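Local coordinates for protein alpha-fucosidase (Bifidobacterium bifidum, PDB 2EAB) that probably releases alpha-1,2-linked L-fucose from sugar chains, this chain being the catalytic region of a longer, probably membrane-bound glycosidase, at residues N94-G99 with A459-G464; T154-D159 with A167-K172; Y277-T282 with A305-D310; L527-Y532 with K595-P600; S681-L686 with K704-Y709. All blocks are in the same frame, centred on the assembly; numbering follows the deposited sequence.

Interaction 1. Residues N94-G99 with A459-G464; sequences NNETKG and AKVYAG
With CG of Y462 anti to its carbonyl carbon (chi1 -66°) and CG1 of V461 anti to its backbone N (chi1 170°), the last turn of helix 452-463 sends a phenol ring and a methyl group to the start of the short helix 96-99. Y462 OH takes the backbone N-H of N95 at 3.0 Å, with 157° at the hydrogen, and is also hydrogen-bonded to the carbonyl of T125. At the edge of the ring, in its plane, N94 OD1 lies 3.5 Å from Y462 CE2, while T458 OG1 satisfies this amide oxygen. V461 CG1 sits over one face of the ring near its rim and reaches N95 O at 3.5 Å. N95 is the N-cap: its OD1 accepts from K98 N and, weakly, from T97 N, and its ND2 is hydrogen-bonded to E128 OE2. Glycine suits position 99, since a CB there would clash with V461 O, 3.2 Å from G99 CA. One water donates to both G99 O and Y462 O. The chemistry is mostly that of backbone polar groups met by one tyrosine, with a long E96-K460 salt bridge, and it ties the N-terminal beta region to the helical catalytic domain.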
# COMPACT_ATOMS: atom_id res chain seq x y z
N ASN A 94 -10.98 -21.18 -8.92
CA ASN A 94 -12.44 -21.27 -8.92
C ASN A 94 -12.95 -22.69 -8.81
O ASN A 94 -12.45 -23.58 -9.49
CB ASN A 94 -13.01 -20.59 -10.15
CG ASN A 94 -12.70 -19.12 -10.17
OD1 ASN A 94 -13.14 -18.36 -9.30
ND2 ASN A 94 -11.91 -18.70 -11.16
N ASN A 95 -13.92 -22.90 -7.93
CA ASN A 95 -14.51 -24.21 -7.72
C ASN A 95 -15.97 -24.22 -8.15
O ASN A 95 -16.84 -23.70 -7.45
CB ASN A 95 -14.35 -24.64 -6.26
CG ASN A 95 -14.71 -26.10 -6.05
OD1 ASN A 95 -15.66 -26.61 -6.65
ND2 ASN A 95 -13.96 -26.77 -5.18
N GLU A 96 -16.23 -24.82 -9.31
CA GLU A 96 -17.58 -24.86 -9.86
C GLU A 96 -18.56 -25.63 -8.99
O GLU A 96 -19.74 -25.29 -8.94
CB GLU A 96 -17.55 -25.43 -11.28
CG GLU A 96 -16.70 -24.60 -12.23
CD GLU A 96 -17.01 -24.85 -13.69
OE1 GLU A 96 -17.33 -26.01 -14.05
OE2 GLU A 96 -16.91 -23.89 -14.48
N THR A 97 -18.08 -26.67 -8.31
CA THR A 97 -18.94 -27.46 -7.44
C THR A 97 -19.43 -26.65 -6.24
O THR A 97 -20.55 -26.84 -5.75
CB THR A 97 -18.23 -28.76 -6.98
OG1 THR A 97 -17.80 -29.49 -8.13
CG2 THR A 97 -19.17 -29.64 -6.17
N LYS A 98 -18.58 -25.73 -5.77
CA LYS A 98 -18.93 -24.85 -4.66
C LYS A 98 -19.87 -23.73 -5.12
O LYS A 98 -20.90 -23.48 -4.49
CB LYS A 98 -17.67 -24.26 -4.03
CG LYS A 98 -16.71 -25.29 -3.42
CD LYS A 98 -17.27 -25.94 -2.17
CE LYS A 98 -16.32 -26.99 -1.63
NZ LYS A 98 -16.84 -27.56 -0.36
N GLY A 99 -19.51 -23.05 -6.21
CA GLY A 99 -20.26 -21.88 -6.66
C GLY A 99 -21.60 -22.18 -7.31
O GLY A 99 -22.57 -21.44 -7.11
N ALA A 459 -16.89 -14.33 -11.01
CA ALA A 459 -18.24 -13.76 -10.98
C ALA A 459 -19.27 -14.73 -11.56
O ALA A 459 -20.37 -14.86 -11.02
CB ALA A 459 -18.28 -12.44 -11.72
N LYS A 460 -18.90 -15.43 -12.62
CA LYS A 460 -19.79 -16.42 -13.21
C LYS A 460 -20.02 -17.60 -12.26
O LYS A 460 -21.16 -18.00 -12.00
CB LYS A 460 -19.24 -16.91 -14.55
CG LYS A 460 -20.10 -17.99 -15.19
CD LYS A 460 -19.60 -18.42 -16.56
CE LYS A 460 -18.46 -19.40 -16.46
NZ LYS A 460 -18.84 -20.67 -15.76
N VAL A 461 -18.93 -18.15 -11.72
CA VAL A 461 -19.00 -19.34 -10.88
C VAL A 461 -19.75 -19.10 -9.57
O VAL A 461 -20.61 -19.90 -9.19
CB VAL A 461 -17.59 -19.90 -10.60
CG1 VAL A 461 -17.62 -21.00 -9.54
CG2 VAL A 461 -16.98 -20.42 -11.90
N TYR A 462 -19.45 -17.98 -8.91
CA TYR A 462 -19.98 -17.75 -7.57
C TYR A 462 -21.21 -16.86 -7.52
O TYR A 462 -21.95 -16.91 -6.55
CB TYR A 462 -18.89 -17.23 -6.64
CG TYR A 462 -17.80 -18.26 -6.39
CD1 TYR A 462 -17.94 -19.23 -5.38
CD2 TYR A 462 -16.65 -18.29 -7.18
CE1 TYR A 462 -16.95 -20.18 -5.16
CE2 TYR A 462 -15.66 -19.23 -6.97
CZ TYR A 462 -15.82 -20.17 -5.96
OH TYR A 462 -14.82 -21.10 -5.77
N ALA A 463 -21.42 -16.04 -8.55
CA ALA A 463 -22.56 -15.11 -8.55
C ALA A 463 -23.47 -15.22 -9.77
O ALA A 463 -24.47 -14.52 -9.86
CB ALA A 463 -22.07 -13.67 -8.36
N GLY A 464 -23.13 -16.10 -10.72
CA GLY A 464 -23.97 -16.30 -11.90
C GLY A 464 -23.92 -15.15 -12.89
O GLY A 464 -24.83 -15.00 -13.71
O HOH W 1 -22.73 -19.31 -5.41

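Interaction 2. Residues T154-D159 with A167-K172; sequences TEYRRD and ADVTFK
Y156 meets F171 and V169 across a beta hairpin, strands 156-161 and 166-173 of the antiparallel sheet in the N-terminal domain, whose register slips by one residue at a beta bulge between T154 and R157. The tyrosine and phenylalanine side chains cross obliquely, with Y156 CD1 3.7 Å from F171 CB, and V169 CG1 approaches Y156 OH at 4.0 Å. With CG anti to the backbone N (chi1 -177°), the Y156 ring lies along the hairpin, T170 O over one of its faces, and its hydroxyl reaches the carbonyl of G65. A serine here would probably leave F171 CB and V169 CG1 without their aromatic neighbour and G65 O without its phenol partner. On the other face of the sheet T170 CG2 rests over the R157 guanidinium, near its rim. At the corner before the strand, E155 runs beside K172, pointing the same way, and water 4 donates to E155 OE1 and accepts from K172 NZ. R157 and T170 form a hydrogen-bonded pair, T170 N to R157 O being 2.9 Å. K166 NZ makes a salt bridge to D168 OD1; the carboxylates of D159 and D168 are turned 59° apart, D159 OD1 standing 2.5 Å from D168 OD2.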
# COMPACT_ATOMS: atom_id res chain seq x y z
N THR A 154 37.62 -0.27 12.28
CA THR A 154 37.27 1.00 12.91
C THR A 154 36.57 1.88 11.88
O THR A 154 36.54 1.54 10.69
CB THR A 154 38.51 1.75 13.46
OG1 THR A 154 39.45 1.97 12.40
CG2 THR A 154 39.17 0.98 14.59
N GLU A 155 36.01 2.99 12.34
CA GLU A 155 35.33 3.97 11.47
C GLU A 155 34.23 3.34 10.61
O GLU A 155 34.00 3.76 9.47
CB GLU A 155 36.35 4.73 10.61
CG GLU A 155 37.32 5.57 11.44
CD GLU A 155 38.51 6.09 10.67
OE1 GLU A 155 38.43 6.23 9.43
OE2 GLU A 155 39.55 6.37 11.31
N TYR A 156 33.56 2.34 11.18
CA TYR A 156 32.48 1.66 10.48
C TYR A 156 31.20 2.48 10.49
O TYR A 156 30.77 2.96 11.53
CB TYR A 156 32.19 0.28 11.08
CG TYR A 156 31.10 -0.44 10.30
CD1 TYR A 156 31.43 -1.41 9.36
CD2 TYR A 156 29.76 -0.12 10.48
CE1 TYR A 156 30.43 -2.06 8.63
CE2 TYR A 156 28.76 -0.75 9.75
CZ TYR A 156 29.10 -1.71 8.83
OH TYR A 156 28.09 -2.33 8.13
N ARG A 157 30.60 2.62 9.31
CA ARG A 157 29.23 3.11 9.22
C ARG A 157 28.52 2.46 8.04
O ARG A 157 29.11 2.26 6.98
CB ARG A 157 29.20 4.64 9.08
CG ARG A 157 27.82 5.24 9.30
CD ARG A 157 27.79 6.74 9.01
NE ARG A 157 28.03 7.03 7.60
CZ ARG A 157 29.09 7.70 7.15
NH1 ARG A 157 30.02 8.16 7.98
NH2 ARG A 157 29.22 7.92 5.84
N ARG A 158 27.25 2.11 8.24
CA ARG A 158 26.36 1.78 7.13
C ARG A 158 25.16 2.70 7.20
O ARG A 158 24.69 3.06 8.28
CB ARG A 158 25.95 0.30 7.14
CG ARG A 158 25.06 -0.12 8.30
CD ARG A 158 24.89 -1.62 8.33
NE ARG A 158 24.02 -2.05 9.42
CZ ARG A 158 22.74 -2.37 9.29
NH1 ARG A 158 22.13 -2.33 8.10
NH2 ARG A 158 22.05 -2.74 10.35
N ASP A 159 24.68 3.11 6.03
CA ASP A 159 23.54 4.01 5.99
C ASP A 159 22.64 3.75 4.79
O ASP A 159 23.02 3.08 3.82
CB ASP A 159 23.99 5.48 6.03
CG ASP A 159 24.66 5.92 4.74
OD1 ASP A 159 23.98 5.95 3.70
OD2 ASP A 159 25.86 6.25 4.78
N ALA A 167 22.23 3.06 -0.69
CA ALA A 167 22.77 2.52 0.55
C ALA A 167 24.29 2.58 0.50
O ALA A 167 24.89 2.35 -0.55
CB ALA A 167 22.30 1.09 0.76
N ASP A 168 24.90 2.90 1.64
CA ASP A 168 26.35 3.06 1.72
C ASP A 168 26.93 2.21 2.85
O ASP A 168 26.26 1.96 3.85
CB ASP A 168 26.71 4.53 1.96
CG ASP A 168 25.99 5.49 1.01
OD1 ASP A 168 26.30 5.48 -0.19
OD2 ASP A 168 25.12 6.25 1.47
N VAL A 169 28.17 1.76 2.65
CA VAL A 169 28.94 1.09 3.71
C VAL A 169 30.37 1.61 3.65
O VAL A 169 30.93 1.80 2.57
CB VAL A 169 28.96 -0.46 3.56
CG1 VAL A 169 29.70 -1.11 4.73
CG2 VAL A 169 27.55 -1.05 3.43
N THR A 170 30.94 1.88 4.82
CA THR A 170 32.35 2.26 4.92
C THR A 170 32.97 1.71 6.20
O THR A 170 32.29 1.58 7.22
CB THR A 170 32.55 3.80 4.81
OG1 THR A 170 33.95 4.10 4.76
CG2 THR A 170 31.92 4.55 5.99
N PHE A 171 34.25 1.36 6.12
CA PHE A 171 35.01 0.94 7.29
C PHE A 171 36.50 0.94 6.98
O PHE A 171 36.89 0.92 5.82
CB PHE A 171 34.58 -0.45 7.78
CG PHE A 171 34.68 -1.53 6.74
CD1 PHE A 171 35.88 -2.20 6.51
CD2 PHE A 171 33.56 -1.90 5.99
CE1 PHE A 171 35.98 -3.19 5.55
CE2 PHE A 171 33.64 -2.90 5.03
CZ PHE A 171 34.85 -3.55 4.81
N LYS A 172 37.31 0.99 8.03
CA LYS A 172 38.75 0.89 7.91
C LYS A 172 39.22 -0.46 8.46
O LYS A 172 38.96 -0.79 9.61
CB LYS A 172 39.44 2.04 8.65
CG LYS A 172 40.97 2.02 8.53
CD LYS A 172 41.61 3.27 9.13
CE LYS A 172 41.66 4.41 8.14
NZ LYS A 172 42.54 5.51 8.60
O HOH W 2 40.95 -0.23 11.75
O HOH W 3 35.29 4.29 7.12
O HOH W 4 40.67 7.61 8.76

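Interaction 3. Residues Y277-T282 with A305-D310; sequences YIAAAT and AKVVQD
A helix laid on a beta sheet is the element at work where V307 and V308 of helix 297-314 meet A279 and Y277 of strand 273-282, an inner strand of the nine-stranded antiparallel sheet in the N-terminal domain. The two segments run nearly antiparallel, 156° between their directions, and their axes come within 7.7 Å. No hydrogen bond joins them; the contact is made by methyl groups. The small CB of A279 receives two of them, V307 CG1 at 3.6 Å and V308 CG1 at 3.7 Å, so that an alanine on the strand sits against two successive valines of the helix. V308 holds CG1 anti to its carbonyl carbon (chi1 -66°), which directs that methyl to the strand backbone: V308 CG1 is 3.4 Å from Y277 O, and 4.1 Å from Y277 CB. The Y277 side chain leads away from these valines and touches A311 of the same helix, as well as V190 and V192 of the adjoining strand 190-197. V304, one turn earlier than V308, also packs on A279. A small alanine on the strand and branched valines on the helix give the close alpha-on-beta layering of a beta domain whose helix leads on toward the helical catalytic domain.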
# COMPACT_ATOMS: atom_id res chain seq x y z
N TYR A 277 27.28 -4.00 -12.43
CA TYR A 277 25.95 -3.77 -12.99
C TYR A 277 25.17 -5.07 -12.91
O TYR A 277 25.60 -6.10 -13.44
CB TYR A 277 26.04 -3.27 -14.43
CG TYR A 277 26.71 -1.92 -14.54
CD1 TYR A 277 26.00 -0.74 -14.29
CD2 TYR A 277 28.06 -1.81 -14.87
CE1 TYR A 277 26.61 0.51 -14.38
CE2 TYR A 277 28.69 -0.57 -14.96
CZ TYR A 277 27.95 0.58 -14.72
OH TYR A 277 28.56 1.81 -14.81
N ILE A 278 24.03 -5.01 -12.23
CA ILE A 278 23.23 -6.19 -11.94
C ILE A 278 21.84 -6.01 -12.52
O ILE A 278 21.17 -5.00 -12.24
CB ILE A 278 23.14 -6.43 -10.41
CG1 ILE A 278 24.54 -6.58 -9.80
CG2 ILE A 278 22.28 -7.66 -10.12
CD1 ILE A 278 24.75 -5.77 -8.53
N ALA A 279 21.40 -6.97 -13.32
CA ALA A 279 20.05 -6.95 -13.86
C ALA A 279 19.41 -8.32 -13.71
O ALA A 279 20.10 -9.33 -13.59
CB ALA A 279 20.06 -6.53 -15.32
N ALA A 280 18.08 -8.35 -13.71
CA ALA A 280 17.34 -9.60 -13.61
C ALA A 280 15.98 -9.44 -14.26
O ALA A 280 15.43 -8.33 -14.32
CB ALA A 280 17.19 -10.02 -12.16
N ALA A 281 15.44 -10.55 -14.74
CA ALA A 281 14.11 -10.57 -15.34
C ALA A 281 13.56 -11.98 -15.37
O ALA A 281 14.30 -12.96 -15.29
CB ALA A 281 14.14 -10.02 -16.75
N THR A 282 12.24 -12.05 -15.51
CA THR A 282 11.54 -13.28 -15.82
C THR A 282 10.75 -13.07 -17.10
O THR A 282 10.69 -11.94 -17.63
CB THR A 282 10.54 -13.69 -14.71
OG1 THR A 282 9.38 -12.86 -14.78
CG2 THR A 282 11.17 -13.60 -13.32
N ALA A 305 21.13 -9.25 -20.72
CA ALA A 305 22.50 -8.90 -21.12
C ALA A 305 22.59 -7.47 -21.63
O ALA A 305 23.55 -6.75 -21.33
CB ALA A 305 23.02 -9.88 -22.16
N LYS A 306 21.60 -7.05 -22.40
CA LYS A 306 21.58 -5.71 -22.97
C LYS A 306 21.38 -4.65 -21.89
O LYS A 306 21.91 -3.54 -22.01
CB LYS A 306 20.50 -5.60 -24.05
CG LYS A 306 20.58 -4.34 -24.90
CD LYS A 306 19.49 -4.31 -25.95
CE LYS A 306 19.62 -3.10 -26.86
NZ LYS A 306 19.35 -1.83 -26.14
N VAL A 307 20.64 -4.98 -20.84
CA VAL A 307 20.45 -4.05 -19.72
C VAL A 307 21.80 -3.70 -19.09
O VAL A 307 22.12 -2.52 -18.93
CB VAL A 307 19.49 -4.59 -18.63
CG1 VAL A 307 19.44 -3.64 -17.44
CG2 VAL A 307 18.09 -4.78 -19.20
N VAL A 308 22.59 -4.72 -18.75
CA VAL A 308 23.88 -4.47 -18.10
C VAL A 308 24.89 -3.83 -19.05
O VAL A 308 25.68 -2.98 -18.64
CB VAL A 308 24.46 -5.72 -17.37
CG1 VAL A 308 23.59 -6.11 -16.18
CG2 VAL A 308 24.64 -6.90 -18.31
N GLN A 309 24.86 -4.23 -20.32
CA GLN A 309 25.76 -3.65 -21.32
C GLN A 309 25.44 -2.18 -21.58
O GLN A 309 26.35 -1.35 -21.61
CB GLN A 309 25.75 -4.45 -22.63
CG GLN A 309 26.85 -4.03 -23.62
CD GLN A 309 28.25 -4.29 -23.07
OE1 GLN A 309 28.58 -5.41 -22.72
NE2 GLN A 309 29.07 -3.24 -23.01
N ASP A 310 24.16 -1.86 -21.76
CA ASP A 310 23.74 -0.47 -21.96
C ASP A 310 24.15 0.42 -20.80
O ASP A 310 24.59 1.55 -21.00
CB ASP A 310 22.22 -0.38 -22.18
CG ASP A 310 21.79 -0.81 -23.57
OD1 ASP A 310 22.64 -0.94 -24.48
OD2 ASP A 310 20.57 -1.02 -23.77

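Interaction 4. Residues L527-Y532 with K595-P600; sequences LLDRVY and KAKGDP
K597 stretches across L528, D529 and Y532 where helix 577-596 ends against helix 525-546, two helices of the catalytic domain, which belongs to the six-hairpin glycosidase clan, whose catalytic domains are (alpha/alpha)6 barrels. The chain leaves the first helix through a Schellman motif, with G598 at positive phi and its N bonded back to K595 O at 3.0 Å. The lysine amine finds its mate in a salt bridge: K597 NZ donates to D529 OD1 at 2.8 Å, meeting the oxygen from above the carboxylate plane, 46° out of it. Bends at chi3 and chi4 (64° and 58°) carry the amine there while the methylenes stay on apolar ground. K597 CG lies 3.7 Å from L528 CD2, and K597 CD lies 3.6 Å from Y532 CG. An alanine in its place would probably leave D529 without its charged mate and Y532 without the CD and CE methylenes that touch it. A596 CB adds apolar contact with both L528 methyl groups. The tyrosine hydroxyl has partners of its own: Y532 OH is hydrogen-bonded to D601 OD2 and takes a hydrogen from water 5. D599, just beyond the Schellman glycine, is also well supplied, since L603 N and V604 N bond to its two carboxylate oxygens. The second hydrogen of water 5 goes to D599 OD1, the water oxygen standing 2.7 Å from that atom and equally 2.7 Å from Y532 OH.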
# COMPACT_ATOMS: atom_id res chain seq x y z
N LEU A 527 -7.20 9.16 -16.74
CA LEU A 527 -7.48 8.34 -15.56
C LEU A 527 -8.98 8.22 -15.34
O LEU A 527 -9.48 7.16 -14.98
CB LEU A 527 -6.79 8.89 -14.32
CG LEU A 527 -5.28 8.65 -14.27
CD1 LEU A 527 -4.65 9.42 -13.12
CD2 LEU A 527 -4.97 7.16 -14.14
N LEU A 528 -9.71 9.31 -15.57
CA LEU A 528 -11.16 9.28 -15.46
C LEU A 528 -11.78 8.16 -16.28
O LEU A 528 -12.63 7.42 -15.80
CB LEU A 528 -11.77 10.63 -15.86
CG LEU A 528 -13.30 10.73 -15.89
CD1 LEU A 528 -13.91 10.40 -14.53
CD2 LEU A 528 -13.68 12.14 -16.31
N ASP A 529 -11.35 8.03 -17.54
CA ASP A 529 -11.91 6.99 -18.40
C ASP A 529 -11.66 5.58 -17.85
O ASP A 529 -12.56 4.74 -17.86
CB ASP A 529 -11.35 7.10 -19.82
CG ASP A 529 -11.97 8.25 -20.61
OD1 ASP A 529 -12.88 8.93 -20.09
OD2 ASP A 529 -11.53 8.46 -21.76
N ARG A 530 -10.46 5.36 -17.34
CA ARG A 530 -10.08 4.05 -16.80
C ARG A 530 -10.83 3.72 -15.51
O ARG A 530 -11.30 2.59 -15.34
CB ARG A 530 -8.57 3.98 -16.55
CG ARG A 530 -7.77 4.00 -17.83
CD ARG A 530 -6.31 4.20 -17.55
NE ARG A 530 -5.68 3.00 -16.99
CZ ARG A 530 -4.48 2.99 -16.43
NH1 ARG A 530 -3.77 4.11 -16.34
NH2 ARG A 530 -3.97 1.86 -15.96
N VAL A 531 -10.94 4.69 -14.62
CA VAL A 531 -11.61 4.43 -13.34
C VAL A 531 -13.11 4.30 -13.55
O VAL A 531 -13.77 3.49 -12.90
CB VAL A 531 -11.25 5.46 -12.23
CG1 VAL A 531 -9.75 5.59 -12.07
CG2 VAL A 531 -11.86 6.83 -12.50
N TYR A 532 -13.66 5.09 -14.47
CA TYR A 532 -15.08 4.96 -14.80
C TYR A 532 -15.40 3.56 -15.34
O TYR A 532 -16.38 2.96 -14.93
CB TYR A 532 -15.54 6.03 -15.79
CG TYR A 532 -16.97 5.80 -16.24
CD1 TYR A 532 -18.03 6.01 -15.37
CD2 TYR A 532 -17.25 5.33 -17.53
CE1 TYR A 532 -19.34 5.77 -15.75
CE2 TYR A 532 -18.57 5.10 -17.93
CZ TYR A 532 -19.60 5.32 -17.04
OH TYR A 532 -20.91 5.09 -17.40
N LYS A 595 -20.76 11.44 -13.58
CA LYS A 595 -21.06 12.87 -13.69
C LYS A 595 -19.94 13.65 -14.36
O LYS A 595 -20.20 14.55 -15.18
CB LYS A 595 -21.38 13.46 -12.31
CG LYS A 595 -22.76 13.09 -11.81
CD LYS A 595 -23.04 13.68 -10.44
CE LYS A 595 -24.48 13.42 -10.02
NZ LYS A 595 -25.49 14.05 -10.94
N ALA A 596 -18.70 13.29 -14.05
CA ALA A 596 -17.53 13.96 -14.62
C ALA A 596 -17.44 13.75 -16.13
O ALA A 596 -16.79 14.53 -16.83
CB ALA A 596 -16.26 13.48 -13.94
N LYS A 597 -18.09 12.70 -16.62
CA LYS A 597 -18.13 12.39 -18.04
C LYS A 597 -19.44 12.83 -18.71
O LYS A 597 -19.62 12.63 -19.91
CB LYS A 597 -17.92 10.89 -18.26
CG LYS A 597 -16.51 10.42 -17.93
CD LYS A 597 -16.37 8.91 -18.02
CE LYS A 597 -16.58 8.38 -19.44
NZ LYS A 597 -15.66 8.97 -20.45
N GLY A 598 -20.34 13.42 -17.93
CA GLY A 598 -21.66 13.82 -18.43
C GLY A 598 -22.65 12.67 -18.48
O GLY A 598 -23.63 12.73 -19.23
N ASP A 599 -22.40 11.64 -17.68
CA ASP A 599 -23.24 10.44 -17.59
C ASP A 599 -23.67 9.91 -18.97
O ASP A 599 -24.87 9.76 -19.23
CB ASP A 599 -24.45 10.69 -16.68
CG ASP A 599 -25.18 9.40 -16.28
OD1 ASP A 599 -24.61 8.30 -16.40
OD2 ASP A 599 -26.34 9.50 -15.82
N PRO A 600 -22.70 9.60 -19.85
CA PRO A 600 -23.03 9.21 -21.23
C PRO A 600 -23.85 7.92 -21.32
O PRO A 600 -24.55 7.71 -22.31
CB PRO A 600 -21.66 9.00 -21.88
CG PRO A 600 -20.73 8.73 -20.75
CD PRO A 600 -21.24 9.60 -19.63
O HOH W 5 -22.47 7.28 -17.73

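Interaction 5. Residues S681-L686 with K704-Y709; sequences SHLLGL and KTSLRY. With EDO (1,2-ethanediol), chain D.
L683 reaches from a buried loop of the catalytic domain to S706 and L707 on helix 697-711. CB points toward the helix. CG, anti to its own carbonyl carbon (chi1 -62°), rides 4.0 Å above the plane of the neighbouring H682 imidazole, over the centre of that ring. At the fork the branches part company: L683 CD1 meets L707 CD2 at 3.7 Å, while L683 CD2 lies against S706 CB at 4.0 Å. The other L707 methyl is taken by the last leucine of the loop segment, L686, whose CD2 stands 3.8 Å from L707 CD1, the two side chains reaching toward each other tip to tip. W732 of helix 722-734 also packs on the L707 side chain. Beside this apolar patch the polar pair H682 and S706 is joined by water 6. The water lies in the imidazole plane at its edge, 2.9 Å from H682 NE2, and 2.7 Å from S706 OG. That hydroxyl is also hydrogen-bonded to I650 N. Away from the helix, S681 OG accepts from O1 of an ethanediol, probably a crystallisation additive. Across the contact itself there is no direct hydrogen bond: leucine methyls, with S706 CB, make the apolar contact between loop and helix, and a water carries the polar link that H682 NE2 and S706 OG, 4.1 Å apart, do not make directly.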
# COMPACT_ATOMS: atom_id res chain seq x y z
N SER A 681 -14.03 -3.39 11.13
CA SER A 681 -14.49 -3.48 9.75
C SER A 681 -15.66 -2.56 9.44
O SER A 681 -15.88 -2.19 8.29
CB SER A 681 -14.83 -4.93 9.39
OG SER A 681 -13.70 -5.76 9.51
N HIS A 682 -16.40 -2.20 10.48
CA HIS A 682 -17.56 -1.33 10.32
C HIS A 682 -17.23 0.17 10.32
O HIS A 682 -18.14 1.00 10.22
CB HIS A 682 -18.58 -1.64 11.42
CG HIS A 682 -18.07 -1.39 12.81
ND1 HIS A 682 -16.85 -1.86 13.25
CD2 HIS A 682 -18.63 -0.76 13.86
CE1 HIS A 682 -16.68 -1.50 14.51
NE2 HIS A 682 -17.75 -0.83 14.90
N LEU A 683 -15.95 0.51 10.42
CA LEU A 683 -15.55 1.92 10.44
C LEU A 683 -14.87 2.40 9.16
O LEU A 683 -14.31 3.49 9.14
CB LEU A 683 -14.69 2.22 11.68
CG LEU A 683 -15.38 2.00 13.03
CD1 LEU A 683 -14.44 2.37 14.15
CD2 LEU A 683 -16.69 2.78 13.15
N LEU A 684 -14.96 1.62 8.09
CA LEU A 684 -14.35 2.02 6.82
C LEU A 684 -14.99 3.26 6.22
O LEU A 684 -14.38 3.93 5.39
CB LEU A 684 -14.36 0.85 5.83
CG LEU A 684 -13.64 -0.41 6.30
CD1 LEU A 684 -13.62 -1.45 5.19
CD2 LEU A 684 -12.22 -0.12 6.81
N GLY A 685 -16.21 3.57 6.64
CA GLY A 685 -16.88 4.81 6.24
C GLY A 685 -16.29 6.06 6.86
O GLY A 685 -16.46 7.17 6.33
N LEU A 686 -15.61 5.89 8.00
CA LEU A 686 -14.84 6.94 8.67
C LEU A 686 -13.46 7.12 8.03
O LEU A 686 -13.02 8.25 7.78
CB LEU A 686 -14.69 6.62 10.16
CG LEU A 686 -13.65 7.44 10.94
CD1 LEU A 686 -14.10 8.88 11.10
CD2 LEU A 686 -13.38 6.83 12.30
N LYS A 704 -16.43 7.94 17.15
CA LYS A 704 -15.50 8.13 18.26
C LYS A 704 -15.80 7.17 19.41
O LYS A 704 -14.87 6.61 20.01
CB LYS A 704 -15.53 9.59 18.74
CG LYS A 704 -14.89 10.60 17.79
CD LYS A 704 -15.07 12.01 18.37
CE LYS A 704 -14.58 13.11 17.45
NZ LYS A 704 -14.85 14.45 18.06
N THR A 705 -17.08 6.97 19.71
CA THR A 705 -17.49 6.01 20.74
C THR A 705 -17.05 4.59 20.36
O THR A 705 -16.47 3.88 21.17
CB THR A 705 -19.00 6.08 20.97
OG1 THR A 705 -19.31 7.37 21.52
CG2 THR A 705 -19.48 5.00 21.94
N SER A 706 -17.30 4.21 19.11
CA SER A 706 -16.85 2.91 18.60
C SER A 706 -15.34 2.74 18.72
O SER A 706 -14.86 1.69 19.16
CB SER A 706 -17.29 2.72 17.15
OG SER A 706 -18.68 2.51 17.06
N LEU A 707 -14.59 3.76 18.31
CA LEU A 707 -13.14 3.74 18.40
C LEU A 707 -12.65 3.60 19.84
O LEU A 707 -11.70 2.86 20.10
CB LEU A 707 -12.54 5.00 17.78
CG LEU A 707 -12.52 5.11 16.26
CD1 LEU A 707 -12.16 6.52 15.85
CD2 LEU A 707 -11.55 4.11 15.64
N ARG A 708 -13.28 4.32 20.77
CA ARG A 708 -12.86 4.27 22.17
C ARG A 708 -13.00 2.86 22.73
O ARG A 708 -12.07 2.37 23.38
CB ARG A 708 -13.63 5.28 23.03
CG ARG A 708 -13.20 6.73 22.81
CD ARG A 708 -13.70 7.66 23.92
NE ARG A 708 -15.14 7.54 24.14
CZ ARG A 708 -16.08 8.22 23.49
NH1 ARG A 708 -15.75 9.09 22.54
NH2 ARG A 708 -17.36 8.02 23.78
N TYR A 709 -14.13 2.21 22.48
CA TYR A 709 -14.31 0.84 22.93
C TYR A 709 -13.27 -0.10 22.33
O TYR A 709 -12.75 -0.98 23.02
CB TYR A 709 -15.71 0.33 22.61
CG TYR A 709 -16.79 0.77 23.57
CD1 TYR A 709 -16.83 0.30 24.88
CD2 TYR A 709 -17.80 1.65 23.16
CE1 TYR A 709 -17.83 0.70 25.77
CE2 TYR A 709 -18.80 2.05 24.03
CZ TYR A 709 -18.82 1.57 25.33
OH TYR A 709 -19.81 1.96 26.20
C1 EDO D . -11.36 -4.79 7.06
O1 EDO D . -11.20 -5.05 8.54
C2 EDO D . -11.56 -6.22 6.41
O2 EDO D . -10.27 -6.98 6.51
O HOH W 6 -18.66 -0.16 17.56

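In the fold
Interactions 2 and 3 belong to the N-terminal beta domain and reach the same nine-stranded sheet, their centres about 28 Å apart; the hairpin 156-173 precedes strand 273-282 along the chain. Both are nested inside the long loop closed by interaction 1, which brings residues 94-99 back against helix 452-463 and so joins the beta domain to the catalytic domain. Interactions 4 and 5 follow in series within the catalytic domain, about 32 Å apart between centres. Interactions 1 and 2, on opposite sides of the chain's centre, have centres about 57 Å apart. No two contacts touch, so hairpin, sheet-helix, helix-to-helix-end and helix-loop contacts are spread over the chain, while interaction 1 spans its two large domains.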